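Possible metal-dependent hydrolase (Veillonella parvula, PDB 3RPC) probably acts as a metal-dependent hydrolase of the metallo-beta-lactamase superfamily, binding a pair of zinc ions. Local coordinates at residues F39-Q47 against G192-E200; E160-D168 against L179-N190. All blocks are in the same frame, centred on the assembly; numbering follows the deposited sequence.

Interaction 1. Residues F39-Q47 against G192-E200; sequences FEGTFNYQQ and GYAQILGFE
Gly41 and Phe43 hold the loop 192-200 through two backbone hydrogen bonds that flank the bridged pair Thr42 and Ile196. Leu197 N donates to Gly41 O at 3.0 Å, and Phe43 N donates to Gln195 O, also at 3.0 Å but straighter (166° at the hydrogen). The second donor stands above the carbonyl plane of Gln195, so that bond misses the lone pairs. A water donating to Gly41 O and Leu197 O gives the first carbonyl a further partner.

Leu197 supplies the main apolar reach: its CD1 meets Tyr45 CD2 at 3.7 Å, the two side chains crossing at about a right angle, while its CG packs against the carbonyl of Thr42. Tyr45 CG sits between its own backbone N and carbonyl carbon (chi1 66°), folding the ring back over the turn so that Thr42 O lies in plane at its edge; the side-chain amide of Gln46 covers one ring face.

At the bridge, Thr42 divides its branches. CG2 touches Ile196 CD1 at 3.7 Å, whereas OG1, turned by chi1 of 64° toward its own turn, donates to Phe39 O at 2.6 Å and also bonds Asn231. Ile196 CG2 packs 3.4 Å from Gly41 O. Phe43 places CB 4.0 Å from Gln195 CB, but its ring leads away from 192-200; Gln195 NE2 is hydrogen-bonded to the backbone O of Asp201.

With type II turns at 39-42, 42-45 and 196-199, this is an isolated beta bridge between two surface loops of the metallo-beta-lactamase fold, with the Ile196 side chain about 10 Å from a bound zinc ion.

Interaction 2. Residues E160-D168 against L179-N190; sequences EPTVYLVGD and LLRFDPNVIIMN. With ZN (zinc ion), chain E; ZN (zinc ion), chain F.
A parallel beta-alpha-beta unit, strand 163-165, helix 173-182 and strand 186-190, brings the two segments together and leads to the dinuclear zinc site. The strand axes run 4.7 Å apart at 12°, and the ladder follows the parallel pattern: Tyr164 N donates to Val186 O at 2.8 Å, Ile188 N to Tyr164 O, and Val166 N to Ile188 O. At its start Thr162 O accepts from both Val186 N and Asn185 N. Asn185 returns a bond through its side chain, OD1 taking Thr162 N at 2.9 Å on an in-plane lone pair.

One face of the sheet carries Val163, Leu165, Val186 and Ile188; there Val163 CG1 meets Ile188 CD1 at 3.8 Å. On the other, the Tyr164 ring is swung anti to its backbone N (chi1 -178°); Leu179 CD2 of the helix lies at the ring edge, 3.8 Å from Tyr164 CD2, while Tyr164 CB packs 3.5 Å from Pro184 CB. Val166 CG2 sits over one ring face and also touches Ile187 CG2.

This is an inner strand pair of one of the two sheets of the alpha-beta/beta-alpha metallo-beta-lactamase fold. Past the ladder the segments part, and waters join Gly167 O to Asn190 N and Gly167 N to Ile188 O. Asp168 OD2 bridges the metals, 2.1 Å from the zinc ion of chain F and 2.4 Å from that of chain E; His72, His74, Asp76, His77, His132 and His226 complete their protein ligands. Asn190 ND2 reaches Asp168 OD1 by a weak bond, the amide and carboxylate planes 85° apart.

The centres of interactions 1 and 2 lie about 27 Å apart, on opposite sides of the chain's centre, yet both belong to the metallo-beta-lactamase domain. Along the chain the order is 39-47, 160-168, 179-190, 192-200, so both segments of interaction 2 fall in the stretch of chain between the two partners of interaction 1. Strand 186-190 ends just before 192-200 begins, and this short step is where the segments adjoin; otherwise the two contacts do not touch. Interaction 2 is buried within a mixed sheet, between strands 152-156 and 221-225, whereas interaction 1 joins surface loops beyond the strand end. The zinc site is bound directly by interaction 2 through Asp168 and merely approached by interaction 1.

Interaction 1. Residues F39-Q47 against G192-E200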
loop_
_atom_site.group_PDB
_atom_site.type_symbol
_atom_site.label_atom_id
_atom_site.label_comp_id
_atom_site.label_asym_id
_atom_site.label_seq_id
_atom_site.Cartn_x
_atom_site.Cartn_y
_atom_site.Cartn_z
ATOM N N PHE A 39 -11.873 -9.061 22.190
ATOM C CA PHE A 39 -12.423 -8.826 20.858
ATOM C C PHE A 39 -13.244 -10.029 20.403
ATOM O O PHE A 39 -12.789 -11.166 20.489
ATOM C CB PHE A 39 -11.320 -8.546 19.832
ATOM C CG PHE A 39 -10.633 -7.220 20.013
ATOM C CD1 PHE A 39 -11.315 -6.032 19.794
ATOM C CD2 PHE A 39 -9.304 -7.162 20.399
ATOM C CE1 PHE A 39 -10.682 -4.812 19.961
ATOM C CE2 PHE A 39 -8.662 -5.947 20.565
ATOM C CZ PHE A 39 -9.352 -4.767 20.350
ATOM N N GLU A 40 -14.453 -9.779 19.921
ATOM C CA GLU A 40 -15.318 -10.867 19.474
ATOM C C GLU A 40 -14.680 -11.645 18.324
ATOM O O GLU A 40 -14.104 -11.054 17.407
ATOM C CB GLU A 40 -16.688 -10.326 19.057
ATOM C CG GLU A 40 -17.711 -11.402 18.727
ATOM C CD GLU A 40 -19.068 -10.821 18.369
ATOM O OE1 GLU A 40 -19.245 -9.592 18.522
ATOM O OE2 GLU A 40 -19.954 -11.588 17.936
ATOM N N GLY A 41 -14.783 -12.971 18.395
ATOM C CA GLY A 41 -14.362 -13.840 17.309
ATOM C C GLY A 41 -12.860 -14.008 17.197
ATOM O O GLY A 41 -12.355 -14.469 16.171
ATOM N N THR A 42 -12.141 -13.636 18.249
ATOM C CA THR A 42 -10.683 -13.698 18.214
ATOM C C THR A 42 -10.128 -14.703 19.214
ATOM O O THR A 42 -10.826 -15.168 20.114
ATOM C CB THR A 42 -10.032 -12.317 18.485
ATOM O OG1 THR A 42 -10.344 -11.880 19.814
ATOM C CG2 THR A 42 -10.509 -11.278 17.462
ATOM N N PHE A 43 -8.860 -15.043 19.024
ATOM C CA PHE A 43 -8.130 -15.907 19.937
ATOM C C PHE A 43 -8.315 -15.440 21.388
ATOM O O PHE A 43 -8.145 -14.257 21.701
ATOM C CB PHE A 43 -6.653 -15.884 19.520
ATOM C CG PHE A 43 -5.747 -16.757 20.351
ATOM C CD1 PHE A 43 -5.621 -18.112 20.075
ATOM C CD2 PHE A 43 -4.998 -16.222 21.376
ATOM C CE1 PHE A 43 -4.765 -18.906 20.819
ATOM C CE2 PHE A 43 -4.143 -17.009 22.133
ATOM C CZ PHE A 43 -4.027 -18.361 21.856
ATOM N N ASN A 44 -8.686 -16.361 22.267
ATOM C CA ASN A 44 -8.781 -16.074 23.697
ATOM C C ASN A 44 -9.787 -14.950 23.994
ATOM O O ASN A 44 -9.536 -14.096 24.845
ATOM C CB ASN A 44 -7.388 -15.702 24.229
ATOM C CG ASN A 44 -7.335 -15.569 25.741
ATOM O OD1 ASN A 44 -8.013 -16.284 26.475
ATOM N ND2 ASN A 44 -6.517 -14.632 26.213
ATOM N N TYR A 45 -10.920 -14.954 23.296
ATOM C CA TYR A 45 -11.894 -13.863 23.410
ATOM C C TYR A 45 -12.492 -13.739 24.806
ATOM O O TYR A 45 -13.037 -12.685 25.153
ATOM C CB TYR A 45 -13.012 -13.990 22.368
ATOM C CG TYR A 45 -13.919 -15.192 22.552
ATOM C CD1 TYR A 45 -15.022 -15.137 23.402
ATOM C CD2 TYR A 45 -13.689 -16.365 21.853
ATOM C CE1 TYR A 45 -15.855 -16.233 23.558
ATOM C CE2 TYR A 45 -14.514 -17.462 22.006
ATOM C CZ TYR A 45 -15.595 -17.390 22.854
ATOM O OH TYR A 45 -16.406 -18.493 22.990
ATOM N N GLN A 46 -12.394 -14.795 25.609
ATOM C CA GLN A 46 -12.959 -14.784 26.964
ATOM C C GLN A 46 -12.232 -13.820 27.900
ATOM O O GLN A 46 -12.786 -13.376 28.909
ATOM C CB GLN A 46 -12.953 -16.195 27.560
ATOM C CG GLN A 46 -13.840 -17.189 26.823
ATOM C CD GLN A 46 -13.089 -18.006 25.787
ATOM O OE1 GLN A 46 -12.039 -17.590 25.277
ATOM N NE2 GLN A 46 -13.621 -19.187 25.475
ATOM N N GLN A 47 -10.992 -13.494 27.561
ATOM C CA GLN A 47 -10.147 -12.671 28.412
ATOM C C GLN A 47 -10.439 -11.185 28.207
ATOM O O GLN A 47 -10.498 -10.699 27.075
ATOM C CB GLN A 47 -8.675 -12.975 28.122
ATOM C CG GLN A 47 -7.687 -12.119 28.896
ATOM C CD GLN A 47 -6.625 -12.958 29.577
ATOM O OE1 GLN A 47 -5.901 -13.717 28.925
ATOM N NE2 GLN A 47 -6.543 -12.849 30.901
ATOM N N GLY A 192 2.945 -9.254 18.641
ATOM C CA GLY A 192 2.061 -10.061 19.457
ATOM C C GLY A 192 1.286 -11.145 18.722
ATOM O O GLY A 192 0.582 -11.932 19.352
ATOM N N TYR A 193 1.395 -11.193 17.394
ATOM C CA TYR A 193 0.786 -12.276 16.623
ATOM C C TYR A 193 -0.693 -12.457 16.983
ATOM O O TYR A 193 -1.150 -13.545 17.367
ATOM C CB TYR A 193 1.576 -13.565 16.837
ATOM C CG TYR A 193 1.466 -14.602 15.740
ATOM C CD1 TYR A 193 2.004 -14.369 14.482
ATOM C CD2 TYR A 193 0.870 -15.836 15.986
ATOM C CE1 TYR A 193 1.929 -15.342 13.481
ATOM C CE2 TYR A 193 0.795 -16.809 15.006
ATOM C CZ TYR A 193 1.322 -16.551 13.763
ATOM O OH TYR A 193 1.240 -17.531 12.788
ATOM N N ALA A 194 -1.441 -11.363 16.857
ATOM C CA ALA A 194 -2.875 -11.373 17.100
ATOM C C ALA A 194 -3.563 -12.322 16.122
ATOM O O ALA A 194 -3.298 -12.273 14.914
ATOM C CB ALA A 194 -3.429 -9.963 16.960
ATOM N N GLN A 195 -4.451 -13.163 16.633
ATOM C CA GLN A 195 -5.097 -14.177 15.798
ATOM C C GLN A 195 -6.609 -14.165 15.911
ATOM O O GLN A 195 -7.179 -13.774 16.937
ATOM C CB GLN A 195 -4.556 -15.564 16.126
ATOM C CG GLN A 195 -3.118 -15.728 15.741
ATOM C CD GLN A 195 -2.669 -17.173 15.789
ATOM O OE1 GLN A 195 -2.434 -17.716 16.853
ATOM N NE2 GLN A 195 -2.550 -17.801 14.622
ATOM N N ILE A 196 -7.241 -14.641 14.842
ATOM C CA ILE A 196 -8.686 -14.688 14.714
ATOM C C ILE A 196 -9.108 -16.144 14.717
ATOM O O ILE A 196 -8.411 -16.979 14.146
ATOM C CB ILE A 196 -9.128 -14.083 13.367
ATOM C CG1 ILE A 196 -8.476 -12.708 13.133
ATOM C CG2 ILE A 196 -10.655 -13.998 13.296
ATOM C CD1 ILE A 196 -8.806 -11.667 14.182
ATOM N N LEU A 197 -10.233 -16.458 15.353
ATOM C CA LEU A 197 -10.717 -17.833 15.362
ATOM C C LEU A 197 -10.983 -18.297 13.934
ATOM O O LEU A 197 -11.556 -17.567 13.120
ATOM C CB LEU A 197 -11.970 -17.966 16.233
ATOM C CG LEU A 197 -11.839 -17.607 17.718
ATOM C CD1 LEU A 197 -13.199 -17.680 18.403
ATOM C CD2 LEU A 197 -10.834 -18.507 18.417
ATOM N N GLY A 198 -10.536 -19.510 13.622
ATOM C CA GLY A 198 -10.771 -20.087 12.312
ATOM C C GLY A 198 -9.738 -19.751 11.254
ATOM O O GLY A 198 -9.859 -20.196 10.114
ATOM N N PHE A 199 -8.718 -18.977 11.621
ATOM C CA PHE A 199 -7.652 -18.593 10.687
ATOM C C PHE A 199 -6.271 -18.913 11.260
ATOM O O PHE A 199 -6.013 -18.662 12.431
ATOM C CB PHE A 199 -7.729 -17.100 10.333
ATOM C CG PHE A 199 -8.962 -16.718 9.560
ATOM C CD1 PHE A 199 -10.167 -16.493 10.212
ATOM C CD2 PHE A 199 -8.913 -16.587 8.180
ATOM C CE1 PHE A 199 -11.306 -16.147 9.495
ATOM C CE2 PHE A 199 -10.044 -16.237 7.456
ATOM C CZ PHE A 199 -11.240 -16.019 8.111
ATOM N N GLU A 200 -5.383 -19.443 10.423
ATOM C CA GLU A 200 -4.078 -19.958 10.859
ATOM C C GLU A 200 -2.987 -18.922 11.139
ATOM O O GLU A 200 -2.118 -19.130 11.995
ATOM C CB GLU A 200 -3.534 -20.922 9.800
ATOM C CG GLU A 200 -4.401 -22.130 9.540
ATOM C CD GLU A 200 -3.656 -23.211 8.777
ATOM O OE1 GLU A 200 -2.483 -22.971 8.420
ATOM O OE2 GLU A 200 -4.240 -24.293 8.540
HETATM O O HOH W 1 -13.738 -15.554 13.926
#

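Interaction 2. Residues E160-D168 against L179-N190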
loop_
_atom_site.group_PDB
_atom_site.type_symbol
_atom_site.label_atom_id
_atom_site.label_comp_id
_atom_site.label_asym_id
_atom_site.label_seq_id
_atom_site.Cartn_x
_atom_site.Cartn_y
_atom_site.Cartn_z
ATOM N N GLU A 160 19.986 12.174 13.949
ATOM C CA GLU A 160 19.219 11.282 14.803
ATOM C C GLU A 160 19.021 9.954 14.085
ATOM O O GLU A 160 19.012 9.909 12.857
ATOM C CB GLU A 160 17.851 11.896 15.121
ATOM C CG GLU A 160 17.897 13.265 15.790
ATOM C CD GLU A 160 18.526 13.197 17.164
ATOM O OE1 GLU A 160 18.605 12.082 17.725
ATOM O OE2 GLU A 160 18.954 14.253 17.680
ATOM N N PRO A 161 18.849 8.863 14.847
ATOM C CA PRO A 161 18.533 7.591 14.197
ATOM C C PRO A 161 17.201 7.697 13.479
ATOM O O PRO A 161 16.266 8.305 13.992
ATOM C CB PRO A 161 18.419 6.608 15.374
ATOM C CG PRO A 161 18.114 7.474 16.568
ATOM C CD PRO A 161 18.865 8.758 16.320
ATOM N N THR A 162 17.124 7.123 12.286
ATOM C CA THR A 162 15.854 7.007 11.603
ATOM C C THR A 162 15.070 5.894 12.280
ATOM O O THR A 162 15.589 4.800 12.482
ATOM C CB THR A 162 16.063 6.690 10.128
ATOM O OG1 THR A 162 16.665 7.824 9.496
ATOM C CG2 THR A 162 14.733 6.369 9.451
ATOM N N VAL A 163 13.833 6.199 12.653
ATOM C CA VAL A 163 12.987 5.269 13.385
ATOM C C VAL A 163 11.832 4.799 12.509
ATOM O O VAL A 163 11.102 5.615 11.946
ATOM C CB VAL A 163 12.416 5.933 14.653
ATOM C CG1 VAL A 163 11.521 4.969 15.408
ATOM C CG2 VAL A 163 13.550 6.438 15.541
ATOM N N TYR A 164 11.664 3.478 12.405
ATOM C CA TYR A 164 10.573 2.896 11.624
ATOM C C TYR A 164 9.563 2.290 12.583
ATOM O O TYR A 164 9.821 1.248 13.188
ATOM C CB TYR A 164 11.120 1.816 10.676
ATOM C CG TYR A 164 10.113 1.148 9.756
ATOM C CD1 TYR A 164 8.846 1.691 9.523
ATOM C CD2 TYR A 164 10.437 -0.044 9.117
ATOM C CE1 TYR A 164 7.937 1.057 8.659
ATOM C CE2 TYR A 164 9.549 -0.672 8.280
ATOM C CZ TYR A 164 8.303 -0.134 8.054
ATOM O OH TYR A 164 7.440 -0.801 7.198
ATOM N N LEU A 165 8.426 2.963 12.747
ATOM C CA LEU A 165 7.289 2.422 13.475
ATOM C C LEU A 165 6.505 1.599 12.462
ATOM O O LEU A 165 5.800 2.132 11.614
ATOM C CB LEU A 165 6.441 3.573 14.018
ATOM C CG LEU A 165 5.174 3.230 14.786
ATOM C CD1 LEU A 165 5.504 2.724 16.182
ATOM C CD2 LEU A 165 4.297 4.484 14.876
ATOM N N VAL A 166 6.654 0.282 12.521
ATOM C CA VAL A 166 6.159 -0.553 11.427
ATOM C C VAL A 166 4.628 -0.590 11.353
ATOM O O VAL A 166 4.040 -0.593 10.257
ATOM C CB VAL A 166 6.709 -1.977 11.539
ATOM C CG1 VAL A 166 6.202 -2.844 10.374
ATOM C CG2 VAL A 166 8.233 -1.939 11.545
ATOM N N GLY A 167 3.990 -0.626 12.521
ATOM C CA GLY A 167 2.539 -0.611 12.603
ATOM C C GLY A 167 1.879 -1.978 12.533
ATOM O O GLY A 167 2.548 -3.014 12.493
ATOM N N ASP A 168 0.549 -1.975 12.529
ATOM C CA ASP A 168 -0.231 -3.208 12.458
ATOM C C ASP A 168 -0.297 -3.733 11.023
ATOM O O ASP A 168 -1.267 -3.492 10.302
ATOM C CB ASP A 168 -1.643 -2.982 13.018
ATOM C CG ASP A 168 -1.729 -3.190 14.531
ATOM O OD1 ASP A 168 -0.683 -3.215 15.203
ATOM O OD2 ASP A 168 -2.858 -3.334 15.045
ATOM N N LEU A 179 12.066 -0.420 4.369
ATOM C CA LEU A 179 13.378 -0.816 4.865
ATOM C C LEU A 179 14.498 -0.398 3.917
ATOM O O LEU A 179 15.524 0.134 4.344
ATOM C CB LEU A 179 13.425 -2.336 5.103
ATOM C CG LEU A 179 12.573 -2.845 6.274
ATOM C CD1 LEU A 179 12.551 -4.371 6.304
ATOM C CD2 LEU A 179 13.062 -2.304 7.610
ATOM N N LEU A 180 14.307 -0.634 2.622
ATOM C CA LEU A 180 15.359 -0.327 1.668
ATOM C C LEU A 180 15.449 1.174 1.375
ATOM O O LEU A 180 16.542 1.730 1.263
ATOM C CB LEU A 180 15.153 -1.129 0.380
ATOM C CG LEU A 180 16.220 -0.938 -0.706
ATOM C CD1 LEU A 180 17.583 -1.430 -0.236
ATOM C CD2 LEU A 180 15.809 -1.651 -1.985
ATOM N N ARG A 181 14.302 1.835 1.270
ATOM C CA ARG A 181 14.294 3.252 0.919
ATOM C C ARG A 181 14.843 4.147 2.019
ATOM O O ARG A 181 15.536 5.123 1.739
ATOM C CB ARG A 181 12.888 3.704 0.532
ATOM C CG ARG A 181 12.426 3.084 -0.763
ATOM C CD ARG A 181 10.938 3.227 -0.980
ATOM N NE ARG A 181 10.538 2.485 -2.177
ATOM C CZ ARG A 181 9.311 2.481 -2.681
ATOM N NH1 ARG A 181 8.348 3.174 -2.088
ATOM N NH2 ARG A 181 9.048 1.769 -3.774
ATOM N N PHE A 182 14.539 3.813 3.269
ATOM C CA PHE A 182 14.844 4.718 4.378
ATOM C C PHE A 182 15.874 4.181 5.370
ATOM O O PHE A 182 16.312 4.906 6.270
ATOM C CB PHE A 182 13.545 5.128 5.085
ATOM C CG PHE A 182 12.515 5.676 4.146
ATOM C CD1 PHE A 182 12.759 6.847 3.452
ATOM C CD2 PHE A 182 11.316 5.009 3.931
ATOM C CE1 PHE A 182 11.826 7.348 2.562
ATOM C CE2 PHE A 182 10.379 5.507 3.051
ATOM C CZ PHE A 182 10.634 6.678 2.364
ATOM N N ASP A 183 16.262 2.920 5.196
ATOM C CA ASP A 183 17.298 2.287 6.013
ATOM C C ASP A 183 17.213 2.689 7.480
ATOM O O ASP A 183 18.144 3.300 8.018
ATOM C CB ASP A 183 18.692 2.625 5.476
ATOM C CG ASP A 183 19.785 1.799 6.130
ATOM O OD1 ASP A 183 19.526 0.626 6.474
ATOM O OD2 ASP A 183 20.906 2.322 6.301
ATOM N N PRO A 184 16.099 2.341 8.136
ATOM C CA PRO A 184 15.934 2.713 9.546
ATOM C C PRO A 184 16.982 2.097 10.470
ATOM O O PRO A 184 17.395 0.942 10.285
ATOM C CB PRO A 184 14.534 2.192 9.894
ATOM C CG PRO A 184 14.258 1.115 8.874
ATOM C CD PRO A 184 14.959 1.562 7.619
ATOM N N ASN A 185 17.389 2.885 11.461
ATOM C CA ASN A 185 18.356 2.464 12.468
ATOM C C ASN A 185 17.678 1.873 13.697
ATOM O O ASN A 185 18.307 1.147 14.467
ATOM C CB ASN A 185 19.222 3.659 12.877
ATOM C CG ASN A 185 19.779 4.399 11.680
ATOM O OD1 ASN A 185 19.381 5.524 11.400
ATOM N ND2 ASN A 185 20.690 3.761 10.953
ATOM N N VAL A 186 16.399 2.204 13.877
ATOM C CA VAL A 186 15.583 1.685 14.976
ATOM C C VAL A 186 14.269 1.214 14.381
ATOM O O VAL A 186 13.654 1.944 13.598
ATOM C CB VAL A 186 15.301 2.775 16.033
ATOM C CG1 VAL A 186 14.397 2.236 17.157
ATOM C CG2 VAL A 186 16.607 3.305 16.600
ATOM N N ILE A 187 13.846 0.002 14.724
ATOM C CA ILE A 187 12.647 -0.573 14.124
ATOM C C ILE A 187 11.716 -1.079 15.214
ATOM O O ILE A 187 12.053 -2.020 15.933
ATOM C CB ILE A 187 13.025 -1.720 13.158
ATOM C CG1 ILE A 187 14.008 -1.192 12.101
ATOM C CG2 ILE A 187 11.774 -2.335 12.517
ATOM C CD1 ILE A 187 14.581 -2.289 11.188
ATOM N N ILE A 188 10.560 -0.436 15.349
ATOM C CA ILE A 188 9.599 -0.775 16.391
ATOM C C ILE A 188 8.510 -1.629 15.745
ATOM O O ILE A 188 7.800 -1.159 14.852
ATOM C CB ILE A 188 8.989 0.500 17.015
ATOM C CG1 ILE A 188 10.092 1.381 17.604
ATOM C CG2 ILE A 188 7.980 0.142 18.089
ATOM C CD1 ILE A 188 9.625 2.791 17.945
HETATM N N MSE A 189 8.400 -2.883 16.191
HETATM C CA MSE A 189 7.552 -3.890 15.553
HETATM C C MSE A 189 6.459 -4.391 16.482
HETATM O O MSE A 189 6.706 -4.611 17.671
HETATM C CB MSE A 189 8.395 -5.109 15.171
HETATM C CG MSE A 189 9.653 -4.817 14.381
HETATM SE SE MSE A 189 10.652 -6.480 14.127
HETATM C CE MSE A 189 9.328 -7.516 13.126
ATOM N N ASN A 190 5.262 -4.576 15.939
ATOM C CA ASN A 190 4.141 -5.141 16.679
ATOM C C ASN A 190 4.139 -6.655 16.498
ATOM O O ASN A 190 3.729 -7.160 15.450
ATOM C CB ASN A 190 2.834 -4.523 16.183
ATOM C CG ASN A 190 2.718 -3.055 16.567
ATOM O OD1 ASN A 190 3.411 -2.594 17.483
ATOM N ND2 ASN A 190 1.845 -2.315 15.885
HETATM ZN ZN ZN E . -5.135 -2.885 14.491
HETATM ZN ZN ZN F . -3.233 -3.603 17.134
HETATM O O HOH W 2 16.633 7.616 6.675
HETATM O O HOH W 3 4.888 -4.319 13.168
HETATM O O HOH W 4 5.077 -0.811 15.114
HETATM O O HOH W 5 -5.409 -3.408 16.405
HETATM O O HOH W 6 -3.768 -6.061 16.644
#